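Tyrocidine synthase 2 (Brevibacillus parabrevis, PDB 6TA8) belongs to the nonribosomal peptide synthetases, large modular enzymes, and is represented in this structure by a two-lobed alpha/beta domain of the condensation-domain family. Local coordinates at residues 38-42 / 361-366; 224-228 / 373-379; 324-328 / 356-361; 327-331 / 349-353. All blocks are in the same frame, centred on the assembly; numbering follows the deposited sequence.

Contact 1 of 4, residues 38-42 / 361-366; sequences TPIQK and EILRTL
Pro39, in the first turn of helix 39-46, presses its ring against Glu361 and Ile362 of the weakly bonded helix 359-365 and Leu366 just beyond it, a helix-to-helix contact within the condensation-domain fold. Its CD lies 3.7 Å from Leu366 CD1, and its CG is 4.0 Å from Ile362 CG1. The leucine crosses the proline at about a right angle. Pro39 CB comes to 4.2 Å from Glu361 CB. Thr365 also turns its CB toward the proline, although the placing of its hydroxyl is doubtful. One turn further on, Lys42 runs past Thr365 in the opposite direction, with its CD 4.0 Å from Thr365 O; a bend at the last torsion (chi4 71°) carries NZ to 4.1 Å from Leu366 CD2. Around this first shell, Leu208 of helix 201-212 covers Pro39, and Ala212 meets Ile362. Glu361 is held within its own helix by a salt bridge to Arg364, whose NH1 meets OE1 on the syn side. The start of helix 39-46 is set by a capping box: Gln41 N bonds weakly to Thr38 OG1, while Gln41 NE2 donates to Leu165 O. The return bond, from Thr38 N to Gln41 OE1, is 2.9 Å long and nearly straight at 169°.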
loop_
_atom_site.group_PDB
_atom_site.type_symbol
_atom_site.label_atom_id
_atom_site.label_comp_id
_atom_site.label_asym_id
_atom_site.label_seq_id
_atom_site.Cartn_x
_atom_site.Cartn_y
_atom_site.Cartn_z
ATOM N N THR A 38 -13.131 -6.741 5.702
ATOM C CA THR A 38 -13.100 -6.387 4.295
ATOM C C THR A 38 -12.306 -7.435 3.513
ATOM O O THR A 38 -11.569 -8.230 4.102
ATOM C CB THR A 38 -12.489 -4.997 4.115
ATOM O OG1 THR A 38 -11.148 -4.988 4.616
ATOM C CG2 THR A 38 -13.311 -3.958 4.859
ATOM N N PRO A 39 -12.460 -7.474 2.182
ATOM C CA PRO A 39 -11.724 -8.486 1.399
ATOM C C PRO A 39 -10.220 -8.458 1.610
ATOM O O PRO A 39 -9.599 -9.523 1.719
ATOM C CB PRO A 39 -12.100 -8.138 -0.049
ATOM C CG PRO A 39 -13.440 -7.518 0.059
ATOM C CD PRO A 39 -13.438 -6.748 1.352
ATOM N N ILE A 40 -9.612 -7.272 1.667
ATOM C CA ILE A 40 -8.169 -7.203 1.875
ATOM C C ILE A 40 -7.815 -7.626 3.296
ATOM O O ILE A 40 -6.698 -8.097 3.551
ATOM C CB ILE A 40 -7.648 -5.791 1.546
ATOM C CG1 ILE A 40 -6.121 -5.791 1.444
ATOM C CG2 ILE A 40 -8.124 -4.780 2.580
ATOM C CD1 ILE A 40 -5.574 -6.783 0.440
ATOM N N GLN A 41 -8.749 -7.482 4.237
ATOM C CA GLN A 41 -8.525 -7.983 5.586
ATOM C C GLN A 41 -8.681 -9.496 5.645
ATOM O O GLN A 41 -7.918 -10.175 6.342
ATOM C CB GLN A 41 -9.483 -7.302 6.563
ATOM C CG GLN A 41 -9.108 -5.864 6.888
ATOM C CD GLN A 41 -10.172 -5.156 7.701
ATOM O OE1 GLN A 41 -11.350 -5.507 7.643
ATOM N NE2 GLN A 41 -9.760 -4.152 8.466
ATOM N N LYS A 42 -9.662 -10.040 4.919
ATOM C CA LYS A 42 -9.810 -11.490 4.836
ATOM C C LYS A 42 -8.603 -12.127 4.162
ATOM O O LYS A 42 -8.160 -13.211 4.559
ATOM C CB LYS A 42 -11.090 -11.844 4.077
ATOM C CG LYS A 42 -12.308 -12.076 4.954
ATOM C CD LYS A 42 -13.403 -12.791 4.176
ATOM C CE LYS A 42 -14.554 -13.204 5.077
ATOM N NZ LYS A 42 -15.353 -12.032 5.529
ATOM N N GLU A 361 -12.155 -9.084 -5.863
ATOM C CA GLU A 361 -12.058 -9.832 -4.615
ATOM C C GLU A 361 -13.312 -9.713 -3.759
ATOM O O GLU A 361 -13.502 -10.529 -2.850
ATOM C CB GLU A 361 -10.836 -9.378 -3.817
ATOM C CG GLU A 361 -9.528 -9.954 -4.337
ATOM C CD GLU A 361 -9.088 -11.184 -3.572
ATOM O OE1 GLU A 361 -9.369 -11.266 -2.358
ATOM O OE2 GLU A 361 -8.475 -12.081 -4.188
ATOM N N ILE A 362 -14.174 -8.730 -4.029
ATOM C CA ILE A 362 -15.482 -8.709 -3.383
ATOM C C ILE A 362 -16.306 -9.905 -3.832
ATOM O O ILE A 362 -17.093 -10.459 -3.054
ATOM C CB ILE A 362 -16.208 -7.380 -3.675
ATOM C CG1 ILE A 362 -15.372 -6.192 -3.203
ATOM C CG2 ILE A 362 -17.569 -7.346 -3.004
ATOM C CD1 ILE A 362 -16.050 -4.855 -3.417
ATOM N N LEU A 363 -16.127 -10.335 -5.082
ATOM C CA LEU A 363 -16.897 -11.452 -5.615
ATOM C C LEU A 363 -16.448 -12.797 -5.056
ATOM O O LEU A 363 -17.233 -13.750 -5.072
ATOM C CB LEU A 363 -16.804 -11.471 -7.143
ATOM C CG LEU A 363 -17.668 -10.461 -7.904
ATOM C CD1 LEU A 363 -17.218 -10.348 -9.354
ATOM C CD2 LEU A 363 -19.139 -10.839 -7.824
ATOM N N ARG A 364 -15.213 -12.901 -4.564
ATOM C CA ARG A 364 -14.704 -14.164 -4.042
ATOM C C ARG A 364 -14.662 -14.219 -2.521
ATOM O O ARG A 364 -14.380 -15.286 -1.967
ATOM C CB ARG A 364 -13.299 -14.446 -4.592
ATOM C CG ARG A 364 -12.261 -13.403 -4.228
ATOM C CD ARG A 364 -10.858 -13.876 -4.572
ATOM N NE ARG A 364 -10.452 -15.028 -3.772
ATOM C CZ ARG A 364 -9.820 -14.941 -2.606
ATOM N NH1 ARG A 364 -9.527 -13.755 -2.093
ATOM N NH2 ARG A 364 -9.486 -16.043 -1.948
ATOM N N THR A 365 -14.935 -13.113 -1.835
ATOM C CA THR A 365 -14.858 -13.075 -0.381
ATOM C C THR A 365 -16.147 -12.642 0.301
ATOM O O THR A 365 -16.366 -13.015 1.455
ATOM C CB THR A 365 -13.729 -12.136 0.074
ATOM O OG1 THR A 365 -13.814 -10.898 -0.642
ATOM C CG2 THR A 365 -12.371 -12.772 -0.180
ATOM N N LEU A 366 -17.005 -11.872 -0.373
ATOM C CA LEU A 366 -18.199 -11.325 0.255
ATOM C C LEU A 366 -19.505 -11.696 -0.431
ATOM O O LEU A 366 -20.546 -11.690 0.235
ATOM C CB LEU A 366 -18.112 -9.791 0.327
ATOM C CG LEU A 366 -16.897 -9.188 1.033
ATOM C CD1 LEU A 366 -16.999 -7.671 1.046
ATOM C CD2 LEU A 366 -16.765 -9.735 2.447
#

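Contact 2 of 4, residues 224-228 / 373-379; sequences WHNLE and PPLAFTL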
loop_
_atom_site.group_PDB
_atom_site.type_symbol
_atom_site.label_atom_id
_atom_site.label_comp_id
_atom_site.label_asym_id
_atom_site.label_seq_id
_atom_site.Cartn_x
_atom_site.Cartn_y
_atom_site.Cartn_z
ATOM N N TRP A 224 -14.876 -10.642 -15.783
ATOM C CA TRP A 224 -13.860 -11.401 -15.061
ATOM C C TRP A 224 -13.818 -12.856 -15.509
ATOM O O TRP A 224 -12.747 -13.473 -15.504
ATOM C CB TRP A 224 -14.106 -11.317 -13.555
ATOM C CG TRP A 224 -14.075 -9.921 -13.009
ATOM C CD1 TRP A 224 -15.126 -9.219 -12.495
ATOM C CD2 TRP A 224 -12.934 -9.057 -12.918
ATOM N NE1 TRP A 224 -14.712 -7.973 -12.090
ATOM C CE2 TRP A 224 -13.370 -7.849 -12.339
ATOM C CE3 TRP A 224 -11.587 -9.188 -13.270
ATOM C CZ2 TRP A 224 -12.509 -6.779 -12.104
ATOM C CZ3 TRP A 224 -10.733 -8.125 -13.035
ATOM C CH2 TRP A 224 -11.198 -6.936 -12.459
ATOM N N HIS A 225 -14.965 -13.422 -15.897
ATOM C CA HIS A 225 -14.972 -14.785 -16.419
ATOM C C HIS A 225 -14.339 -14.844 -17.803
ATOM O O HIS A 225 -13.617 -15.795 -18.122
ATOM C CB HIS A 225 -16.399 -15.328 -16.459
ATOM C CG HIS A 225 -16.500 -16.725 -16.984
ATOM N ND1 HIS A 225 -16.008 -17.815 -16.298
ATOM C CD2 HIS A 225 -17.036 -17.212 -18.129
ATOM C CE1 HIS A 225 -16.237 -18.913 -16.998
ATOM N NE2 HIS A 225 -16.858 -18.574 -18.113
ATOM N N ASN A 226 -14.607 -13.839 -18.641
ATOM C CA ASN A 226 -13.949 -13.764 -19.942
ATOM C C ASN A 226 -12.440 -13.635 -19.782
ATOM O O ASN A 226 -11.674 -14.221 -20.554
ATOM C CB ASN A 226 -14.504 -12.585 -20.744
ATOM C CG ASN A 226 -13.767 -12.367 -22.055
ATOM O OD1 ASN A 226 -12.688 -11.774 -22.085
ATOM N ND2 ASN A 226 -14.353 -12.843 -23.148
ATOM N N LEU A 227 -11.995 -12.875 -18.781
ATOM C CA LEU A 227 -10.564 -12.706 -18.569
ATOM C C LEU A 227 -9.906 -14.010 -18.132
ATOM O O LEU A 227 -8.785 -14.314 -18.552
ATOM C CB LEU A 227 -10.319 -11.600 -17.541
ATOM C CG LEU A 227 -8.873 -11.138 -17.345
ATOM C CD1 LEU A 227 -8.431 -10.216 -18.476
ATOM C CD2 LEU A 227 -8.704 -10.453 -15.999
ATOM N N GLU A 228 -10.587 -14.806 -17.306
ATOM C CA GLU A 228 -9.941 -15.994 -16.761
ATOM C C GLU A 228 -9.841 -17.138 -17.762
ATOM O O GLU A 228 -9.055 -18.064 -17.536
ATOM C CB GLU A 228 -10.677 -16.473 -15.510
ATOM C CG GLU A 228 -10.532 -15.534 -14.334
ATOM C CD GLU A 228 -11.162 -16.082 -13.080
ATOM O OE1 GLU A 228 -11.594 -17.253 -13.097
ATOM O OE2 GLU A 228 -11.230 -15.338 -12.079
ATOM N N PRO A 373 -22.496 -17.196 -14.364
ATOM C CA PRO A 373 -21.303 -17.730 -15.025
ATOM C C PRO A 373 -20.322 -18.255 -13.994
ATOM O O PRO A 373 -19.917 -17.517 -13.083
ATOM C CB PRO A 373 -20.730 -16.516 -15.777
ATOM C CG PRO A 373 -21.795 -15.454 -15.702
ATOM C CD PRO A 373 -22.518 -15.725 -14.429
ATOM N N PRO A 374 -19.928 -19.528 -14.089
ATOM C CA PRO A 374 -19.050 -20.109 -13.063
ATOM C C PRO A 374 -17.694 -19.426 -12.975
ATOM O O PRO A 374 -16.754 -19.797 -13.686
ATOM C CB PRO A 374 -18.910 -21.573 -13.506
ATOM C CG PRO A 374 -20.093 -21.823 -14.390
ATOM C CD PRO A 374 -20.347 -20.524 -15.089
ATOM N N LEU A 375 -17.584 -18.425 -12.105
ATOM C CA LEU A 375 -16.311 -17.762 -11.855
ATOM C C LEU A 375 -15.503 -18.598 -10.870
ATOM O O LEU A 375 -15.972 -18.891 -9.765
ATOM C CB LEU A 375 -16.539 -16.351 -11.315
ATOM C CG LEU A 375 -15.546 -15.264 -11.739
ATOM C CD1 LEU A 375 -15.982 -13.907 -11.208
ATOM C CD2 LEU A 375 -14.139 -15.590 -11.272
ATOM N N ALA A 376 -14.290 -18.981 -11.268
ATOM C CA ALA A 376 -13.451 -19.850 -10.457
ATOM C C ALA A 376 -12.246 -19.148 -9.847
ATOM O O ALA A 376 -11.605 -19.726 -8.961
ATOM C CB ALA A 376 -12.968 -21.048 -11.288
ATOM N N PHE A 377 -11.929 -17.930 -10.284
ATOM C CA PHE A 377 -10.777 -17.174 -9.791
ATOM C C PHE A 377 -9.496 -17.999 -9.914
ATOM O O PHE A 377 -8.875 -18.384 -8.924
ATOM C CB PHE A 377 -10.995 -16.719 -8.345
ATOM C CG PHE A 377 -12.327 -16.073 -8.105
ATOM C CD1 PHE A 377 -12.506 -14.719 -8.334
ATOM C CD2 PHE A 377 -13.401 -16.818 -7.647
ATOM C CE1 PHE A 377 -13.731 -14.122 -8.113
ATOM C CE2 PHE A 377 -14.629 -16.227 -7.424
ATOM C CZ PHE A 377 -14.794 -14.877 -7.660
ATOM N N THR A 378 -9.109 -18.271 -11.162
ATOM C CA THR A 378 -7.979 -19.145 -11.448
ATOM C C THR A 378 -6.676 -18.396 -11.694
ATOM O O THR A 378 -5.615 -19.030 -11.719
ATOM C CB THR A 378 -8.285 -20.028 -12.664
ATOM O OG1 THR A 378 -8.512 -19.203 -13.814
ATOM C CG2 THR A 378 -9.513 -20.884 -12.408
ATOM N N LEU A 379 -6.725 -17.080 -11.874
ATOM C CA LEU A 379 -5.518 -16.312 -12.154
ATOM C C LEU A 379 -4.681 -16.173 -10.887
ATOM O O LEU A 379 -5.151 -15.637 -9.878
ATOM C CB LEU A 379 -5.884 -14.937 -12.710
ATOM C CG LEU A 379 -5.882 -14.772 -14.232
ATOM C CD1 LEU A 379 -6.781 -15.801 -14.894
ATOM C CD2 LEU A 379 -6.311 -13.363 -14.608
#
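Trp224 meets Leu375 through its CB, 4.0 Å from Leu375 CD1, whereas its indole leads away from the 373-379 loop and donates from NE1 to Glu220. His225 extends over the start of the loop: CG is anti to the backbone N (chi1 180°), and the imidazole reaches Pro373 and Pro374, with ND1 3.4 Å from Pro374 O. Leu227 crosses Leu379 at about a right angle, their CD2 atoms 4.0 Å apart. Glu228 buries the most surface of the helical segment. Beyond CG its chain is extended (chi2 -175°), which delivers the carboxylate to the loop backbone where it turns at Phe377, a residue of positive phi. OE1 accepts a weak hydrogen bond from Thr378 N at 3.3 Å and lies 2.9 Å from Phe377 N. Leu379 CD1 packs against the stem of the glutamate, 3.8 Å from Glu228 CG. Leu375 CD2, beside the carboxylate, also covers a face of the Phe377 ring. This is surface packing of the condensation-domain fold: the irregular loop between helix 359-365 and strand 383-390 lies against helix 221-229, Leu363 of helix 359-365 touches Trp224 and Phe377, and Val330 of strand 325-332 receives Leu227 and Leu379.

Contact 3 of 4, residues 324-328 / 356-361; sequences TSQYP and KGIGYE
Tyr327 packs on Gly357, and Pro328 on Tyr360, where strand 325-332, the outermost strand of a six-stranded mixed sheet in the condensation-domain fold, is covered by the 356-358 loop and the start of helix 359-365. Two CH-pi contacts lead. Gly357 CA stands over a face of the Tyr327 ring, 3.7 Å from its centroid and offset toward the rim; having no side chain, this residue lets the loop backbone lie directly against the aromatic. In the second, the ring comes from the other segment: Pro328 CD sits above the middle of the Tyr360 ring, 3.6 Å from the centroid and only 7° off the normal. Apolar packing joins the two tyrosines at their stems, CB to CB at 3.9 Å. From there the rings diverge. Tyr360 has CG anti to its backbone N (chi1 -176°), which places the ring with its face to the proline, and edge-to-face rings of Trp224 and Phe377 flank it further. Polar atoms meet chiefly carbon here. Gln326 O lies 3.6 Å from Glu361 CG, while the Gln326 amide turns to Glu303 on the neighbouring strand. Ser325 OG, buried by the contact, has no partner in the model; the nearest oxygen across it is Lys356 O at 3.9 Å.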
loop_
_atom_site.group_PDB
_atom_site.type_symbol
_atom_site.label_atom_id
_atom_site.label_comp_id
_atom_site.label_asym_id
_atom_site.label_seq_id
_atom_site.Cartn_x
_atom_site.Cartn_y
_atom_site.Cartn_z
ATOM N N THR A 324 -7.180 -1.196 0.413
ATOM C CA THR A 324 -6.475 -1.707 -0.757
ATOM C C THR A 324 -7.311 -2.741 -1.502
ATOM O O THR A 324 -7.848 -3.676 -0.902
ATOM C CB THR A 324 -5.136 -2.315 -0.335
ATOM O OG1 THR A 324 -4.244 -1.272 0.073
ATOM C CG2 THR A 324 -4.507 -3.092 -1.484
ATOM N N SER A 325 -7.426 -2.559 -2.813
ATOM C CA SER A 325 -8.126 -3.490 -3.687
ATOM C C SER A 325 -7.123 -4.134 -4.632
ATOM O O SER A 325 -6.358 -3.433 -5.303
ATOM C CB SER A 325 -9.223 -2.780 -4.482
ATOM O OG SER A 325 -8.670 -2.018 -5.542
ATOM N N GLN A 326 -7.127 -5.462 -4.682
ATOM C CA GLN A 326 -6.233 -6.222 -5.541
ATOM C C GLN A 326 -7.029 -6.890 -6.653
ATOM O O GLN A 326 -8.124 -7.411 -6.421
ATOM C CB GLN A 326 -5.464 -7.278 -4.740
ATOM C CG GLN A 326 -4.443 -6.701 -3.772
ATOM C CD GLN A 326 -3.801 -7.763 -2.900
ATOM O OE1 GLN A 326 -4.408 -8.794 -2.609
ATOM N NE2 GLN A 326 -2.567 -7.516 -2.477
ATOM N N TYR A 327 -6.471 -6.871 -7.867
ATOM C CA TYR A 327 -7.137 -7.465 -9.016
ATOM C C TYR A 327 -6.105 -7.758 -10.087
ATOM O O TYR A 327 -5.197 -6.942 -10.291
ATOM C CB TYR A 327 -8.230 -6.543 -9.571
ATOM C CG TYR A 327 -7.759 -5.153 -9.936
ATOM C CD1 TYR A 327 -7.583 -4.181 -8.961
ATOM C CD2 TYR A 327 -7.507 -4.808 -11.258
ATOM C CE1 TYR A 327 -7.158 -2.911 -9.287
ATOM C CE2 TYR A 327 -7.083 -3.535 -11.595
ATOM C CZ TYR A 327 -6.912 -2.591 -10.604
ATOM O OH TYR A 327 -6.494 -1.322 -10.926
ATOM N N PRO A 328 -6.205 -8.888 -10.784
ATOM C CA PRO A 328 -5.203 -9.220 -11.801
ATOM C C PRO A 328 -5.408 -8.434 -13.088
ATOM O O PRO A 328 -6.535 -8.196 -13.528
ATOM C CB PRO A 328 -5.419 -10.720 -12.026
ATOM C CG PRO A 328 -6.860 -10.931 -11.715
ATOM C CD PRO A 328 -7.203 -9.960 -10.615
ATOM N N LYS A 356 -12.051 0.198 -11.378
ATOM C CA LYS A 356 -10.683 -0.011 -10.895
ATOM C C LYS A 356 -10.534 -1.359 -10.192
ATOM O O LYS A 356 -9.830 -1.481 -9.188
ATOM C CB LYS A 356 -10.241 1.132 -9.977
ATOM C CG LYS A 356 -10.460 2.517 -10.563
ATOM C CD LYS A 356 -9.420 2.843 -11.621
ATOM C CE LYS A 356 -9.326 4.342 -11.850
ATOM N NZ LYS A 356 -9.125 5.081 -10.571
ATOM N N GLY A 357 -11.216 -2.376 -10.716
ATOM C CA GLY A 357 -11.068 -3.733 -10.219
ATOM C C GLY A 357 -11.463 -3.948 -8.777
ATOM O O GLY A 357 -11.067 -4.954 -8.184
ATOM N N ILE A 358 -12.241 -3.035 -8.191
ATOM C CA ILE A 358 -12.638 -3.198 -6.795
ATOM C C ILE A 358 -13.548 -4.410 -6.628
ATOM O O ILE A 358 -13.558 -5.045 -5.566
ATOM C CB ILE A 358 -13.304 -1.911 -6.270
ATOM C CG1 ILE A 358 -13.573 -2.016 -4.766
ATOM C CG2 ILE A 358 -14.598 -1.624 -7.021
ATOM C CD1 ILE A 358 -14.332 -0.836 -4.195
ATOM N N GLY A 359 -14.303 -4.766 -7.666
ATOM C CA GLY A 359 -15.273 -5.839 -7.553
ATOM C C GLY A 359 -14.720 -7.243 -7.650
ATOM O O GLY A 359 -15.471 -8.196 -7.420
ATOM N N TYR A 360 -13.435 -7.401 -7.974
ATOM C CA TYR A 360 -12.882 -8.740 -8.168
ATOM C C TYR A 360 -12.901 -9.541 -6.871
ATOM O O TYR A 360 -13.578 -10.570 -6.773
ATOM C CB TYR A 360 -11.458 -8.653 -8.722
ATOM C CG TYR A 360 -10.865 -10.008 -9.041
ATOM C CD1 TYR A 360 -11.154 -10.644 -10.240
ATOM C CD2 TYR A 360 -10.029 -10.657 -8.141
ATOM C CE1 TYR A 360 -10.623 -11.884 -10.539
ATOM C CE2 TYR A 360 -9.493 -11.899 -8.430
ATOM C CZ TYR A 360 -9.794 -12.507 -9.632
ATOM O OH TYR A 360 -9.267 -13.743 -9.932
ATOM N N GLU A 361 -12.155 -9.084 -5.863
ATOM C CA GLU A 361 -12.058 -9.832 -4.615
ATOM C C GLU A 361 -13.312 -9.713 -3.759
ATOM O O GLU A 361 -13.502 -10.529 -2.850
ATOM C CB GLU A 361 -10.836 -9.378 -3.817
ATOM C CG GLU A 361 -9.528 -9.954 -4.337
ATOM C CD GLU A 361 -9.088 -11.184 -3.572
ATOM O OE1 GLU A 361 -9.369 -11.266 -2.358
ATOM O OE2 GLU A 361 -8.475 -12.081 -4.188
#

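Contact 4 of 4, residues 327-331 / 349-353; sequences YPVVL and NLRRI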
loop_
_atom_site.group_PDB
_atom_site.type_symbol
_atom_site.label_atom_id
_atom_site.label_comp_id
_atom_site.label_asym_id
_atom_site.label_seq_id
_atom_site.Cartn_x
_atom_site.Cartn_y
_atom_site.Cartn_z
ATOM N N TYR A 327 -6.471 -6.871 -7.867
ATOM C CA TYR A 327 -7.137 -7.465 -9.016
ATOM C C TYR A 327 -6.105 -7.758 -10.087
ATOM O O TYR A 327 -5.197 -6.942 -10.291
ATOM C CB TYR A 327 -8.230 -6.543 -9.571
ATOM C CG TYR A 327 -7.759 -5.153 -9.936
ATOM C CD1 TYR A 327 -7.583 -4.181 -8.961
ATOM C CD2 TYR A 327 -7.507 -4.808 -11.258
ATOM C CE1 TYR A 327 -7.158 -2.911 -9.287
ATOM C CE2 TYR A 327 -7.083 -3.535 -11.595
ATOM C CZ TYR A 327 -6.912 -2.591 -10.604
ATOM O OH TYR A 327 -6.494 -1.322 -10.926
ATOM N N PRO A 328 -6.205 -8.888 -10.784
ATOM C CA PRO A 328 -5.203 -9.220 -11.801
ATOM C C PRO A 328 -5.408 -8.434 -13.088
ATOM O O PRO A 328 -6.535 -8.196 -13.528
ATOM C CB PRO A 328 -5.419 -10.720 -12.026
ATOM C CG PRO A 328 -6.860 -10.931 -11.715
ATOM C CD PRO A 328 -7.203 -9.960 -10.615
ATOM N N VAL A 329 -4.292 -8.032 -13.690
ATOM C CA VAL A 329 -4.272 -7.335 -14.971
ATOM C C VAL A 329 -3.429 -8.157 -15.934
ATOM O O VAL A 329 -2.329 -8.601 -15.580
ATOM C CB VAL A 329 -3.720 -5.904 -14.832
ATOM C CG1 VAL A 329 -3.561 -5.253 -16.200
ATOM C CG2 VAL A 329 -4.628 -5.069 -13.942
ATOM N N VAL A 330 -3.941 -8.363 -17.144
ATOM C CA VAL A 330 -3.294 -9.202 -18.146
ATOM C C VAL A 330 -2.648 -8.293 -19.182
ATOM O O VAL A 330 -3.338 -7.649 -19.979
ATOM C CB VAL A 330 -4.293 -10.170 -18.795
ATOM C CG1 VAL A 330 -3.607 -11.002 -19.868
ATOM C CG2 VAL A 330 -4.913 -11.061 -17.736
ATOM N N LEU A 331 -1.319 -8.241 -19.175
ATOM C CA LEU A 331 -0.569 -7.459 -20.145
ATOM C C LEU A 331 -0.281 -8.296 -21.385
ATOM O O LEU A 331 -0.071 -9.509 -21.304
ATOM C CB LEU A 331 0.741 -6.956 -19.537
ATOM C CG LEU A 331 0.614 -6.150 -18.244
ATOM C CD1 LEU A 331 1.987 -5.777 -17.707
ATOM C CD2 LEU A 331 -0.234 -4.909 -18.472
ATOM N N ASN A 349 -6.736 -1.287 -22.307
ATOM C CA ASN A 349 -6.882 -2.517 -21.537
ATOM C C ASN A 349 -7.403 -2.228 -20.134
ATOM O O ASN A 349 -8.269 -2.950 -19.627
ATOM C CB ASN A 349 -5.542 -3.253 -21.477
ATOM C CG ASN A 349 -5.564 -4.440 -20.535
ATOM O OD1 ASN A 349 -6.572 -5.136 -20.415
ATOM N ND2 ASN A 349 -4.446 -4.679 -19.860
ATOM N N LEU A 350 -6.896 -1.169 -19.499
ATOM C CA LEU A 350 -7.318 -0.839 -18.143
ATOM C C LEU A 350 -8.663 -0.121 -18.116
ATOM O O LEU A 350 -9.389 -0.219 -17.121
ATOM C CB LEU A 350 -6.249 0.009 -17.454
ATOM C CG LEU A 350 -4.905 -0.694 -17.239
ATOM C CD1 LEU A 350 -3.806 0.312 -16.941
ATOM C CD2 LEU A 350 -5.002 -1.728 -16.129
ATOM N N ARG A 351 -9.011 0.600 -19.185
ATOM C CA ARG A 351 -10.334 1.212 -19.255
ATOM C C ARG A 351 -11.433 0.160 -19.321
ATOM O O ARG A 351 -12.550 0.400 -18.850
ATOM C CB ARG A 351 -10.421 2.147 -20.460
ATOM C CG ARG A 351 -9.434 3.304 -20.430
ATOM C CD ARG A 351 -9.779 4.307 -19.344
ATOM N NE ARG A 351 -8.888 5.464 -19.375
ATOM C CZ ARG A 351 -7.899 5.669 -18.512
ATOM N NH1 ARG A 351 -7.670 4.795 -17.542
ATOM N NH2 ARG A 351 -7.139 6.750 -18.619
ATOM N N ARG A 352 -11.135 -1.006 -19.899
ATOM C CA ARG A 352 -12.090 -2.109 -19.913
ATOM C C ARG A 352 -12.383 -2.634 -18.512
ATOM O O ARG A 352 -13.431 -3.251 -18.302
ATOM C CB ARG A 352 -11.561 -3.237 -20.802
ATOM C CG ARG A 352 -12.594 -4.287 -21.179
ATOM C CD ARG A 352 -11.951 -5.483 -21.870
ATOM N NE ARG A 352 -11.416 -5.143 -23.186
ATOM C CZ ARG A 352 -10.125 -5.177 -23.503
ATOM N NH1 ARG A 352 -9.223 -5.537 -22.600
ATOM N NH2 ARG A 352 -9.736 -4.851 -24.728
ATOM N N ILE A 353 -11.491 -2.399 -17.557
ATOM C CA ILE A 353 -11.703 -2.879 -16.185
ATOM C C ILE A 353 -12.762 -2.014 -15.510
ATOM O O ILE A 353 -12.670 -0.775 -15.563
ATOM C CB ILE A 353 -10.389 -2.853 -15.402
ATOM C CG1 ILE A 353 -9.283 -3.548 -16.198
ATOM C CG2 ILE A 353 -10.564 -3.506 -14.036
ATOM C CD1 ILE A 353 -7.996 -3.746 -15.425
#
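Val329 meets Leu350 and Ile353 in an apolar cluster that joins strand 325-332 to the 349-353 segment, toward the C-terminal end of helix 339-351. Both of its methyl groups take part. CG1, anti to the backbone N (chi1 174°), reaches Leu350 CD2 at 3.8 Å; CG2 meets Ile353 CD1 at 3.9 Å and Leu350 CD2 as well. Leu350 and Ile353 both cross the valine at about a right angle. The same Ile353 methyl also touches Tyr327, lying close to the plane of the ring at its edge, 3.9 Å from CE2. One methyl thus touches both the ring edge and the valine.

The polar side of the contact belongs to Asn349. Its CG is anti to the backbone N (chi1 172°), which sends the amide across to the strand, where ND2 stands 3.2 Å from Val330 O and 3.8 Å from Val329 CG1. On the helical side, a backbone bond from Ile353 N to Leu350 O, 3.1 Å long, closes the turn that bears both residues.

Further out, Leu282 of helix 277-293 backs Leu350, while Tyr223 and Trp224 of helix 221-229 close on Ile353. The strand itself pairs with strand 297-304, with backbone hydrogen bonding between Val329 and Ile300. A helix end and the residues after it, packed on the edge strand of a mixed sheet, fit the layered alpha/beta lobes of condensation domains.

Overall arrangement
Contacts 3 and 4 share Tyr327 and Pro328, with centres about 10 Å apart, so strand 325-332 is covered in turn by the 356-361 segment and the 349-353 segment. Contact 1 lies about 9 Å from contact 3, centre to centre; it shares Glu361 with it, and Ile40 packs on Thr324 and Gln326. Contacts 1 and 2, about 16 Å apart between centres, touch through Arg364 and Leu363 on Phe377. Contact 2 stands about 13 Å, between centres, from both contact 3 and contact 4. It joins the former through Trp224, Phe377 and a weak bond from Tyr360 OH to Glu228 OE2, and the latter through Leu227 on Val330. Contacts 1 and 4 do not touch, their nearest atoms being about 6 Å apart.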